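Local structure of type 3 secretion system chaperone PscG (Pseudomonas aeruginosa, 2UWJ) at residues C[31-34]-C[40-43]; C[43-48]-C[59-64]; C[74-79]-C[103-108]; C[89-94]-C[107-112]. The protein acts as a type III secretion chaperone that, together with PscE, keeps the PscF needle protein from polymerising prematurely in the cytoplasm and is required for needle assembly. All coordinates share one frame; numbering follows the deposited sequence.

Interaction 1: C[31-34]-C[40-43]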
# COMPACT_ATOMS: atom_id res chain seq x y z
N TRP C 31 -14.40 -17.76 -3.44
CA TRP C 31 -13.20 -18.57 -3.15
C TRP C 31 -12.47 -18.08 -1.88
O TRP C 31 -12.07 -18.88 -1.06
CB TRP C 31 -12.31 -18.52 -4.38
CG TRP C 31 -10.97 -19.11 -4.20
CD1 TRP C 31 -10.64 -20.45 -4.10
CD2 TRP C 31 -9.74 -18.40 -4.20
NE1 TRP C 31 -9.27 -20.59 -4.04
CE2 TRP C 31 -8.70 -19.35 -4.11
CE3 TRP C 31 -9.42 -17.04 -4.28
CZ2 TRP C 31 -7.37 -18.99 -4.08
CZ3 TRP C 31 -8.08 -16.66 -4.25
CH2 TRP C 31 -7.07 -17.64 -4.16
N LEU C 32 -12.31 -16.75 -1.69
CA LEU C 32 -11.68 -16.22 -0.47
C LEU C 32 -12.47 -16.65 0.78
O LEU C 32 -11.90 -16.90 1.84
CB LEU C 32 -11.59 -14.68 -0.50
CG LEU C 32 -10.53 -14.15 -1.47
CD1 LEU C 32 -10.80 -12.64 -1.65
CD2 LEU C 32 -9.09 -14.42 -0.90
N GLU C 33 -13.79 -16.70 0.66
CA GLU C 33 -14.58 -17.15 1.81
C GLU C 33 -14.28 -18.64 2.08
O GLU C 33 -14.16 -19.05 3.23
CB GLU C 33 -16.06 -16.89 1.56
CG GLU C 33 -16.44 -15.44 1.86
CD GLU C 33 -17.85 -15.08 1.44
OE1 GLU C 33 -18.57 -15.96 0.92
OE2 GLU C 33 -18.25 -13.90 1.64
N ARG C 34 -14.14 -19.45 1.04
CA ARG C 34 -13.78 -20.86 1.29
C ARG C 34 -12.45 -20.94 2.03
O ARG C 34 -12.23 -21.86 2.82
CB ARG C 34 -13.65 -21.60 -0.01
CG ARG C 34 -14.96 -21.73 -0.65
CD ARG C 34 -15.10 -23.10 -1.24
NE ARG C 34 -14.90 -24.17 -0.27
CZ ARG C 34 -15.52 -25.34 -0.37
NH1 ARG C 34 -16.36 -25.54 -1.37
NH2 ARG C 34 -15.30 -26.29 0.52
N ALA C 40 -11.76 -9.68 3.73
CA ALA C 40 -11.41 -9.30 2.37
C ALA C 40 -12.52 -9.67 1.38
O ALA C 40 -12.83 -8.90 0.45
CB ALA C 40 -10.07 -9.94 1.92
N ALA C 41 -13.13 -10.84 1.55
CA ALA C 41 -14.21 -11.23 0.62
C ALA C 41 -15.38 -10.21 0.75
O ALA C 41 -15.97 -9.83 -0.25
CB ALA C 41 -14.75 -12.62 0.94
N ARG C 42 -15.68 -9.82 1.98
CA ARG C 42 -16.80 -8.92 2.27
C ARG C 42 -16.54 -7.55 1.63
O ARG C 42 -17.42 -6.96 1.00
CB ARG C 42 -16.98 -8.85 3.79
CG ARG C 42 -18.15 -8.00 4.25
CD ARG C 42 -19.43 -8.58 3.79
NE ARG C 42 -19.58 -9.99 4.20
CZ ARG C 42 -19.99 -10.44 5.39
NH1 ARG C 42 -20.31 -9.63 6.40
NH2 ARG C 42 -20.11 -11.77 5.55
N LEU C 43 -15.33 -7.03 1.80
CA LEU C 43 -14.89 -5.80 1.12
C LEU C 43 -15.14 -5.87 -0.40
O LEU C 43 -15.71 -4.94 -1.03
CB LEU C 43 -13.36 -5.59 1.35
CG LEU C 43 -12.74 -4.48 0.47
CD1 LEU C 43 -13.46 -3.19 0.82
CD2 LEU C 43 -11.20 -4.29 0.75
O HOH W 1 -20.81 -13.51 2.70

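Interaction 2: C[43-48]-C[59-64]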
# COMPACT_ATOMS: atom_id res chain seq x y z
N LEU C 43 -15.33 -7.03 1.80
CA LEU C 43 -14.89 -5.80 1.12
C LEU C 43 -15.14 -5.87 -0.40
O LEU C 43 -15.71 -4.94 -1.03
CB LEU C 43 -13.36 -5.59 1.35
CG LEU C 43 -12.74 -4.48 0.47
CD1 LEU C 43 -13.46 -3.19 0.82
CD2 LEU C 43 -11.20 -4.29 0.75
N ILE C 44 -14.71 -6.95 -1.02
CA ILE C 44 -14.87 -7.10 -2.48
C ILE C 44 -16.34 -7.15 -2.89
O ILE C 44 -16.75 -6.47 -3.84
CB ILE C 44 -14.12 -8.39 -2.99
CG1 ILE C 44 -12.58 -8.17 -2.88
CG2 ILE C 44 -14.52 -8.69 -4.44
CD1 ILE C 44 -11.75 -9.58 -2.71
N ARG C 45 -17.12 -7.93 -2.17
CA ARG C 45 -18.55 -8.07 -2.43
C ARG C 45 -19.21 -6.69 -2.35
O ARG C 45 -19.97 -6.30 -3.23
CB ARG C 45 -19.18 -8.96 -1.35
CG ARG C 45 -19.00 -10.51 -1.58
CD ARG C 45 -19.76 -11.27 -0.53
NE ARG C 45 -19.51 -12.72 -0.61
CZ ARG C 45 -20.05 -13.52 -1.53
NH1 ARG C 45 -20.85 -12.99 -2.45
NH2 ARG C 45 -19.83 -14.84 -1.52
N ILE C 46 -18.92 -5.97 -1.27
CA ILE C 46 -19.52 -4.64 -1.07
C ILE C 46 -19.10 -3.59 -2.14
O ILE C 46 -19.93 -2.86 -2.72
CB ILE C 46 -19.20 -4.13 0.32
CG1 ILE C 46 -20.01 -4.96 1.33
CG2 ILE C 46 -19.55 -2.60 0.42
CD1 ILE C 46 -19.56 -4.81 2.80
N SER C 47 -17.81 -3.57 -2.45
CA SER C 47 -17.31 -2.65 -3.45
C SER C 47 -17.95 -2.97 -4.81
O SER C 47 -18.38 -2.05 -5.55
CB SER C 47 -15.78 -2.76 -3.56
OG SER C 47 -15.31 -1.94 -4.63
N SER C 48 -18.03 -4.25 -5.15
CA SER C 48 -18.59 -4.65 -6.44
C SER C 48 -20.07 -4.23 -6.51
O SER C 48 -20.50 -3.67 -7.51
CB SER C 48 -18.53 -6.16 -6.63
OG SER C 48 -19.23 -6.48 -7.81
N LEU C 59 -25.91 -2.72 1.35
CA LEU C 59 -26.31 -2.37 2.70
C LEU C 59 -26.87 -3.54 3.51
O LEU C 59 -26.97 -3.46 4.71
CB LEU C 59 -27.32 -1.21 2.70
CG LEU C 59 -26.70 0.20 2.62
CD1 LEU C 59 -27.87 1.18 2.31
CD2 LEU C 59 -25.97 0.60 4.00
N ALA C 60 -27.22 -4.65 2.85
CA ALA C 60 -27.68 -5.80 3.64
C ALA C 60 -26.53 -6.25 4.61
O ALA C 60 -26.80 -6.79 5.68
CB ALA C 60 -28.08 -6.97 2.72
N PHE C 61 -25.28 -5.98 4.24
CA PHE C 61 -24.11 -6.37 5.08
C PHE C 61 -23.87 -5.43 6.28
O PHE C 61 -23.11 -5.78 7.21
CB PHE C 61 -22.85 -6.44 4.21
CG PHE C 61 -22.83 -7.61 3.21
CD1 PHE C 61 -22.78 -8.92 3.66
CD2 PHE C 61 -22.83 -7.37 1.85
CE1 PHE C 61 -22.72 -10.00 2.74
CE2 PHE C 61 -22.77 -8.41 0.93
CZ PHE C 61 -22.71 -9.74 1.37
N ALA C 62 -24.51 -4.27 6.29
CA ALA C 62 -24.33 -3.32 7.42
C ALA C 62 -24.87 -3.84 8.77
O ALA C 62 -24.30 -3.52 9.84
CB ALA C 62 -24.99 -1.90 7.10
N HIS C 63 -25.95 -4.60 8.70
CA HIS C 63 -26.61 -5.23 9.88
C HIS C 63 -25.65 -6.07 10.73
O HIS C 63 -25.27 -7.12 10.29
CB HIS C 63 -27.69 -6.20 9.38
CG HIS C 63 -28.85 -5.50 8.73
ND1 HIS C 63 -29.61 -4.57 9.40
CD2 HIS C 63 -29.36 -5.59 7.48
CE1 HIS C 63 -30.55 -4.11 8.59
NE2 HIS C 63 -30.42 -4.72 7.42
N GLY C 64 -25.26 -5.57 11.90
CA GLY C 64 -24.33 -6.31 12.76
C GLY C 64 -22.88 -6.32 12.21
O GLY C 64 -22.02 -7.03 12.74

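Interaction 3: C[74-79]-C[103-108]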
# COMPACT_ATOMS: atom_id res chain seq x y z
N PHE C 74 -20.84 1.63 3.72
CA PHE C 74 -22.28 1.76 4.04
C PHE C 74 -22.69 3.26 4.05
O PHE C 74 -23.78 3.58 3.55
CB PHE C 74 -22.62 1.06 5.37
CG PHE C 74 -22.16 -0.38 5.41
CD1 PHE C 74 -22.33 -1.21 4.31
CD2 PHE C 74 -21.52 -0.91 6.56
CE1 PHE C 74 -21.88 -2.57 4.33
CE2 PHE C 74 -21.07 -2.24 6.59
CZ PHE C 74 -21.25 -3.06 5.49
N ALA C 75 -21.85 4.15 4.60
CA ALA C 75 -22.13 5.60 4.54
C ALA C 75 -22.29 6.01 3.02
O ALA C 75 -23.22 6.74 2.64
CB ALA C 75 -20.97 6.41 5.12
N LEU C 76 -21.39 5.52 2.17
CA LEU C 76 -21.45 5.92 0.74
C LEU C 76 -22.77 5.44 0.13
O LEU C 76 -23.39 6.16 -0.69
CB LEU C 76 -20.26 5.35 -0.07
CG LEU C 76 -18.90 6.07 0.22
CD1 LEU C 76 -17.74 5.26 -0.37
CD2 LEU C 76 -18.91 7.46 -0.33
N CYS C 77 -23.19 4.22 0.49
CA CYS C 77 -24.44 3.65 -0.02
C CYS C 77 -25.65 4.49 0.43
O CYS C 77 -26.60 4.78 -0.36
CB CYS C 77 -24.61 2.19 0.46
SG CYS C 77 -23.56 1.04 -0.45
N GLU C 78 -25.65 4.85 1.70
CA GLU C 78 -26.74 5.68 2.26
C GLU C 78 -26.76 7.05 1.50
O GLU C 78 -27.83 7.60 1.17
CB GLU C 78 -26.51 5.88 3.77
CG GLU C 78 -26.94 4.66 4.57
CD GLU C 78 -26.39 4.62 6.00
OE1 GLU C 78 -25.37 5.27 6.28
OE2 GLU C 78 -27.00 3.93 6.82
N TRP C 79 -25.58 7.59 1.26
CA TRP C 79 -25.46 8.85 0.54
C TRP C 79 -26.10 8.74 -0.86
O TRP C 79 -26.93 9.58 -1.20
CB TRP C 79 -23.98 9.26 0.43
CG TRP C 79 -23.70 10.54 -0.37
CD1 TRP C 79 -24.17 11.82 -0.11
CD2 TRP C 79 -22.76 10.67 -1.45
NE1 TRP C 79 -23.55 12.74 -0.96
CE2 TRP C 79 -22.69 12.06 -1.79
CE3 TRP C 79 -21.96 9.75 -2.15
CZ2 TRP C 79 -21.84 12.55 -2.80
CZ3 TRP C 79 -21.11 10.25 -3.18
CH2 TRP C 79 -21.07 11.64 -3.48
N ALA C 103 -11.88 7.77 11.22
CA ALA C 103 -12.23 9.09 11.72
C ALA C 103 -12.05 10.16 10.63
O ALA C 103 -12.90 11.07 10.48
CB ALA C 103 -11.38 9.42 12.99
N ASP C 104 -10.97 10.07 9.87
CA ASP C 104 -10.74 11.06 8.80
C ASP C 104 -11.73 10.85 7.68
O ASP C 104 -12.14 11.81 7.05
CB ASP C 104 -9.31 10.99 8.21
CG ASP C 104 -8.23 11.40 9.20
OD1 ASP C 104 -8.61 12.04 10.21
OD2 ASP C 104 -7.03 11.08 8.97
N PHE C 105 -12.05 9.59 7.36
CA PHE C 105 -13.05 9.42 6.29
C PHE C 105 -14.37 10.10 6.71
O PHE C 105 -15.00 10.79 5.92
CB PHE C 105 -13.36 7.94 6.03
CG PHE C 105 -14.56 7.72 5.11
CD1 PHE C 105 -14.37 7.62 3.74
CD2 PHE C 105 -15.85 7.70 5.62
CE1 PHE C 105 -15.47 7.50 2.86
CE2 PHE C 105 -16.97 7.59 4.77
CZ PHE C 105 -16.78 7.49 3.39
N ALA C 106 -14.79 9.87 7.96
CA ALA C 106 -16.06 10.42 8.44
C ALA C 106 -16.09 11.95 8.46
O ALA C 106 -17.03 12.57 7.96
CB ALA C 106 -16.38 9.86 9.84
N ALA C 107 -15.06 12.56 9.04
CA ALA C 107 -14.95 14.02 9.10
C ALA C 107 -14.88 14.56 7.68
O ALA C 107 -15.54 15.55 7.34
CB ALA C 107 -13.69 14.43 9.89
N GLY C 108 -14.09 13.93 6.81
CA GLY C 108 -14.03 14.43 5.44
C GLY C 108 -15.35 14.31 4.66
O GLY C 108 -15.76 15.24 3.95

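Interaction 4: C[89-94]-C[107-112]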
# COMPACT_ATOMS: atom_id res chain seq x y z
N ARG C 89 -26.09 9.86 11.05
CA ARG C 89 -25.86 9.08 12.28
C ARG C 89 -24.60 8.19 12.12
O ARG C 89 -23.77 8.07 13.03
CB ARG C 89 -27.04 8.17 12.63
CG ARG C 89 -28.31 8.91 13.12
CD ARG C 89 -29.39 7.94 13.60
NE ARG C 89 -29.91 7.04 12.56
CZ ARG C 89 -30.86 7.36 11.68
NH1 ARG C 89 -31.41 8.58 11.69
NH2 ARG C 89 -31.28 6.44 10.81
N ARG C 90 -24.49 7.52 10.97
CA ARG C 90 -23.32 6.67 10.76
C ARG C 90 -22.03 7.52 10.84
O ARG C 90 -21.07 7.17 11.56
CB ARG C 90 -23.42 5.92 9.41
CG ARG C 90 -22.31 4.84 9.23
CD ARG C 90 -22.51 4.03 7.94
NE ARG C 90 -23.86 3.44 7.81
CZ ARG C 90 -24.27 2.26 8.30
NH1 ARG C 90 -23.46 1.45 9.00
NH2 ARG C 90 -25.50 1.85 8.04
N LEU C 91 -21.99 8.64 10.11
CA LEU C 91 -20.79 9.50 10.17
C LEU C 91 -20.50 9.97 11.59
O LEU C 91 -19.34 9.91 12.05
CB LEU C 91 -20.89 10.71 9.23
CG LEU C 91 -21.01 10.39 7.74
CD1 LEU C 91 -20.94 11.68 6.93
CD2 LEU C 91 -19.85 9.40 7.37
N ALA C 92 -21.53 10.39 12.33
CA ALA C 92 -21.32 10.83 13.72
C ALA C 92 -20.69 9.68 14.55
O ALA C 92 -19.82 9.90 15.38
CB ALA C 92 -22.68 11.31 14.37
N GLY C 93 -21.13 8.44 14.30
CA GLY C 93 -20.57 7.32 15.03
C GLY C 93 -19.09 7.10 14.69
O GLY C 93 -18.25 6.96 15.57
N LEU C 94 -18.76 7.10 13.40
CA LEU C 94 -17.38 6.89 12.96
C LEU C 94 -16.44 8.00 13.42
O LEU C 94 -15.23 7.80 13.54
CB LEU C 94 -17.34 6.80 11.42
CG LEU C 94 -18.08 5.59 10.90
CD1 LEU C 94 -18.02 5.61 9.40
CD2 LEU C 94 -17.47 4.30 11.52
N ALA C 107 -15.06 12.56 9.04
CA ALA C 107 -14.95 14.02 9.10
C ALA C 107 -14.88 14.56 7.68
O ALA C 107 -15.54 15.55 7.34
CB ALA C 107 -13.69 14.43 9.89
N GLY C 108 -14.09 13.93 6.81
CA GLY C 108 -14.03 14.43 5.44
C GLY C 108 -15.35 14.31 4.66
O GLY C 108 -15.76 15.24 3.95
N MET C 109 -16.05 13.20 4.81
CA MET C 109 -17.27 13.06 4.02
C MET C 109 -18.35 14.03 4.57
O MET C 109 -19.11 14.63 3.82
CB MET C 109 -17.80 11.62 4.03
CG MET C 109 -18.74 11.35 2.82
SD MET C 109 -19.58 9.82 3.08
CE MET C 109 -20.92 10.01 1.78
N ARG C 110 -18.39 14.19 5.88
CA ARG C 110 -19.35 15.10 6.49
C ARG C 110 -19.08 16.50 5.95
O ARG C 110 -20.00 17.22 5.56
CB ARG C 110 -19.20 15.08 8.00
CG ARG C 110 -19.87 16.25 8.69
CD ARG C 110 -20.15 15.89 10.14
NE ARG C 110 -21.26 14.95 10.23
CZ ARG C 110 -21.70 14.38 11.35
NH1 ARG C 110 -21.11 14.65 12.53
NH2 ARG C 110 -22.75 13.54 11.29
N ALA C 111 -17.81 16.87 5.92
CA ALA C 111 -17.43 18.18 5.42
C ALA C 111 -17.77 18.37 3.95
O ALA C 111 -18.23 19.43 3.54
CB ALA C 111 -15.94 18.41 5.65
N GLN C 112 -17.59 17.34 3.14
CA GLN C 112 -17.89 17.52 1.74
C GLN C 112 -19.37 17.41 1.41
O GLN C 112 -19.87 18.06 0.48
CB GLN C 112 -17.09 16.50 0.91
CG GLN C 112 -17.81 16.05 -0.33
CD GLN C 112 -16.89 15.44 -1.35
OE1 GLN C 112 -15.93 14.73 -1.01
NE2 GLN C 112 -17.17 15.69 -2.61

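Interaction 1: C[31-34]-C[40-43]
L32 and E33, near the C-terminal end of helix 22-34, pack against A41 of helix 38-51 in a small, largely apolar contact beside the turn that joins the two helices. The CA atoms of L32 and A41 come within 5.7 Å, a spacing that suits alanine, whose methyl is the whole side chain offered. CB of L32 meets CB of A41 at 4.0 Å. The L32 side chain also touches I6 and A10 of helix 4-17. E33 touches with its aliphatic part, CG lying 3.4 Å from CB of A41; a glutamate suits the place because its methylenes can pack while its charge is paired further out. Such close pairing of consecutive helices through small residues is in keeping with the helical-hairpin architecture of the TPR clan, to which this chaperone family belongs. With CG anti to its carbonyl carbon (chi1 -82°) and the chain extended beyond it, E33 carries its carboxylate past the alanine methyl. There OE2 forms a salt bridge with NE of R45, also on helix 38-51. OE2 of E33 accepts a bond from a water at 2.8 Å as well, and that water is held only weakly by NH2 of R42, at 3.4 Å.

Interaction 2: C[43-48]-C[59-64]
The ring of F61 reaches across to helix 38-51 and is met there by two consecutive side chains, R45 and I46. I46 and F61 lie alongside each other, pointing opposite ways, so that they overlap along their lengths. CG1 of I46 lies 3.7 Å from CD2 of F61, and further out CD1 of I46 comes to 3.9 Å from CB of F61. R45 behaves differently: its chain crosses that of the phenylalanine at about a right angle, and its CD touches the far end of the ring, 3.8 Å from CZ of F61. The approach to the ring is oblique in both cases. The guanidinium plane is turned 38° from that of the ring, and it is the methylene before NE, and not the charged group, that does the touching.

Torsions explain the split. R45 has CG anti to its carbonyl carbon (chi1 -81°) and stays extended as far as NE, which places its aliphatic stem at the ring and leaves its polar end with its partner E33. R45 and F61 are both partly exposed, so an arginine can cover the ring with methylenes and keep its charge paired, whereas the buried I46 offers hydrocarbon alone. Segment 59-64 belongs to the turn after helix 55-59, where A62 N is bonded to L59 O at 3.0 Å. The contact thus joins that turn to the middle of helix 38-51, with helix 22-34 flanking R45, and with W73 and F74 of helix 71-80 packing against I46.

Interaction 3: C[74-79]-C[103-108]
F105 of helix 100-113 points its ring at helix 71-80, where A75 and L76 receive its outer rim. The two side chains lie near the plane of the ring, at its edge: CB of A75 is 4.2 Å from CE2 of F105, and CG of L76 is 4.1 Å from CZ of F105. Neighbouring carbons of one ring thus meet neighbouring residues of one helix. The conformation of the phenylalanine makes this possible. Its CG is anti to the backbone N (chi1 170°), which directs the ring toward helix 71-80, and a chi2 of 91° turns its CE2–CZ edge to A75 and L76. The ring bridges the distance between the backbones, since the nearest CA atoms of the two segments, A75 and A106, are still 8.7 Å apart.

The helices run roughly in the same direction, with helix 84-95 intervening in the chain. Contacts of this kind, between a helix and the next but one, are a feature of the superhelical stacking in TPR-like folds. The sizes of the residues match their tasks: the short methyl of A75 lets the ring edge come up to the helix, and A75 also touches L87 of helix 84-95. L76 holds CG anti to its carbonyl carbon (chi1 -74°), and its branch point meets the ring at a slant. L76 also leans on M109 of helix 100-113. All three residues are buried, and both L76 and F105 pack against apolar side chains from a chain of another protein in the assembly.

Interaction 4: C[89-94]-C[107-112]
L91 of helix 84-95 inserts its CD1 methyl against the backbone of helix 100-113 at M109 and R110, while on the outer side the arginine's guanidinium lies over C of L91 and against A92. The inner part is buried and apolar. CD1 of L91 sits 3.7 Å from N of R110 and 4.0 Å from CB of R110, and it lies 4.3 Å from CB of M109. Leucine suits the place, since its buried branched end packs between the two helices, and it also touches A75 of helix 71-80. M109, likewise buried, reaches W79 of helix 71-80 and, within the hairpin, L87 of helix 84-95.

The axes of 89-94 and 107-112 approach to 9.7 Å and run closer to antiparallel than parallel, at 142° between their directions. Consecutive antiparallel helices packed side by side form the hairpin on which TPR-like folds are built.

The outer side is different in kind: R110 is partly exposed and A92 exposed, and polar atoms come close there without hydrogen bonding. R110 has CG anti to its backbone N (chi1 164°) and then bends at chi3, which lays one face of its guanidinium over C of L91. NH2 of R110 is 3.5 Å from N of A92 and 3.8 Å from CB of A92; both nitrogens are donors, and the pair is a packing contact. Alanine at the exposed position 92 takes up little room, allowing the flat group to settle on the helix surface. R110 also packs against D88, one turn earlier than A92 on helix 84-95.

From the N terminus, interaction 1 closes the short turn between helices 22-34 and 38-51. Interaction 2 begins on L43, where interaction 1 ends, and brings the loop after helix 55-59 back to helix 38-51; the E33–R45 pair joins the two. F74 then packs on I46 and F61, passing from interaction 2 to interaction 3. Interactions 3 and 4 cross: 74-79 and 89-94 open in turn and both close on helix 100-113, sharing A107 and G108, while E78 and R90 pair between them. Interaction 1 lies on the opposite side of the chain's centre from interactions 3 and 4, its centre about 23 Å from that of interaction 3.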